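Local structure of thiol peroxidase (1XVQ) at residues 40-44 and 45-49. The protein is a thioredoxin-dependent peroxidase that probably reduces hydrogen peroxide to water and organic hydroperoxides to alcohols, protecting the cell against oxidative stress. Residues are numbered along the deposited sequence; the frame is centred on the assembly and turned at random.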
loop_
_atom_site.group_PDB
_atom_site.type_symbol
_atom_site.label_atom_id
_atom_site.label_comp_id
_atom_site.label_asym_id
_atom_site.label_seq_id
_atom_site.Cartn_x
_atom_site.Cartn_y
_atom_site.Cartn_z
ATOM N N ASP A 40 1.231 7.368 -13.888
ATOM C CA ASP A 40 1.046 7.353 -15.332
ATOM C C ASP A 40 1.818 6.195 -15.957
ATOM O O ASP A 40 1.448 5.708 -17.023
ATOM C CB ASP A 40 1.490 8.688 -15.919
ATOM C CG ASP A 40 0.610 9.837 -15.466
ATOM O OD1 ASP A 40 1.080 10.994 -15.534
ATOM O OD2 ASP A 40 -0.546 9.583 -15.053
ATOM N N GLN A 41 2.876 5.744 -15.278
ATOM C CA GLN A 41 3.701 4.627 -15.742
ATOM C C GLN A 41 2.951 3.285 -15.777
ATOM O O GLN A 41 3.384 2.329 -16.440
ATOM C CB GLN A 41 4.935 4.489 -14.852
ATOM C CG GLN A 41 5.794 5.754 -14.814
ATOM C CD GLN A 41 6.946 5.689 -13.800
ATOM O OE1 GLN A 41 7.784 6.594 -13.742
ATOM N NE2 GLN A 41 6.985 4.626 -12.999
ATOM N N PHE A 42 1.833 3.204 -15.064
ATOM C CA PHE A 42 1.059 1.973 -15.028
ATOM C C PHE A 42 -0.254 2.052 -15.789
ATOM O O PHE A 42 -1.174 1.270 -15.560
ATOM C CB PHE A 42 0.825 1.564 -13.577
ATOM C CG PHE A 42 2.102 1.464 -12.790
ATOM C CD1 PHE A 42 2.544 2.536 -12.024
ATOM C CD2 PHE A 42 2.899 0.328 -12.882
ATOM C CE1 PHE A 42 3.760 2.482 -11.359
ATOM C CE2 PHE A 42 4.117 0.261 -12.225
ATOM C CZ PHE A 42 4.552 1.345 -11.458
ATOM N N ARG A 43 -0.341 2.995 -16.717
ATOM C CA ARG A 43 -1.562 3.107 -17.499
ATOM C C ARG A 43 -1.800 1.752 -18.210
ATOM O O ARG A 43 -0.853 1.123 -18.708
ATOM C CB ARG A 43 -1.428 4.254 -18.503
ATOM C CG ARG A 43 -2.706 4.542 -19.258
ATOM C CD ARG A 43 -2.718 5.933 -19.895
ATOM N NE ARG A 43 -3.866 6.060 -20.787
ATOM C CZ ARG A 43 -3.910 5.576 -22.027
ATOM N NH1 ARG A 43 -2.861 4.945 -22.534
ATOM N NH2 ARG A 43 -5.017 5.693 -22.753
ATOM N N GLY A 44 -3.054 1.297 -18.218
ATOM C CA GLY A 44 -3.405 0.030 -18.856
ATOM C C GLY A 44 -3.050 -1.245 -18.109
ATOM O O GLY A 44 -3.299 -2.365 -18.584
ATOM N N LYS A 45 -2.497 -1.099 -16.914
ATOM C CA LYS A 45 -2.089 -2.254 -16.129
ATOM C C LYS A 45 -2.783 -2.266 -14.773
ATOM O O LYS A 45 -3.039 -1.213 -14.220
ATOM C CB LYS A 45 -0.588 -2.196 -15.867
ATOM C CG LYS A 45 0.288 -2.177 -17.097
ATOM C CD LYS A 45 1.749 -2.160 -16.656
ATOM C CE LYS A 45 2.695 -2.388 -17.818
ATOM N NZ LYS A 45 4.071 -2.566 -17.289
ATOM N N SER A 46 -3.116 -3.450 -14.268
ATOM C CA SER A 46 -3.716 -3.518 -12.936
ATOM C C SER A 46 -2.576 -3.319 -11.949
ATOM O O SER A 46 -1.430 -3.730 -12.188
ATOM C CB SER A 46 -4.411 -4.864 -12.711
ATOM O OG SER A 46 -3.523 -5.944 -12.963
ATOM N N VAL A 47 -2.876 -2.658 -10.837
ATOM C CA VAL A 47 -1.864 -2.370 -9.844
ATOM C C VAL A 47 -2.355 -2.699 -8.452
ATOM O O VAL A 47 -3.478 -2.355 -8.079
ATOM C CB VAL A 47 -1.483 -0.862 -9.854
ATOM C CG1 VAL A 47 -0.417 -0.567 -8.801
ATOM C CG2 VAL A 47 -0.947 -0.477 -11.227
ATOM N N LEU A 48 -1.502 -3.379 -7.702
ATOM C CA LEU A 48 -1.806 -3.703 -6.311
ATOM C C LEU A 48 -0.915 -2.808 -5.450
ATOM O O LEU A 48 0.310 -2.912 -5.524
ATOM C CB LEU A 48 -1.480 -5.179 -5.988
ATOM C CG LEU A 48 -1.345 -5.460 -4.467
ATOM C CD1 LEU A 48 -2.682 -5.179 -3.826
ATOM C CD2 LEU A 48 -0.890 -6.915 -4.189
ATOM N N LEU A 49 -1.520 -1.894 -4.679
ATOM C CA LEU A 49 -0.758 -1.063 -3.752
ATOM C C LEU A 49 -0.878 -1.794 -2.416
ATOM O O LEU A 49 -1.961 -1.838 -1.811
ATOM C CB LEU A 49 -1.373 0.336 -3.613
ATOM C CG LEU A 49 -1.506 1.107 -4.922
ATOM C CD1 LEU A 49 -2.296 2.409 -4.652
ATOM C CD2 LEU A 49 -0.106 1.398 -5.476
HETATM O O HOH W 1 5.061 -0.646 -15.969
#
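Phe42 and Val47 meet at about a right angle, the methyl CG2 of Val47 lying 3.6 Å from CB of Phe42 and 3.9 Å from CG of the same residue, so that the valine sits against the root of the aromatic side chain and approaches the ring obliquely. Two torsions bring the groups together: Phe42 carries CG beside its backbone N (chi1 -54°), while in Val47 the branch that meets it, CG2, lies beside the backbone N and anti to the carbonyl carbon. On one face of the ring lies CB of Gln41, displaced toward the rim, and Thr77 also touches Phe42. The chain reverses between the two apolar groups through a type II beta turn from Phe42 to Lys45, which leads from a short 3-10 segment into strand 47-51, an inner strand of the mixed sheet in this thioredoxin fold. Gly44 is the third residue of the turn, and its positive phi (77°) favours glycine. Lys45 N closes the turn on Phe42 O at 3.0 Å. Beyond CG the Lys45 chain runs extended, and its NZ donates to a water at a short 2.5 Å, which leaves the water's placement somewhat uncertain; a weak bond links that water to Gln41 O. Val47 continues into the sheet by backbone pairing with Ile135.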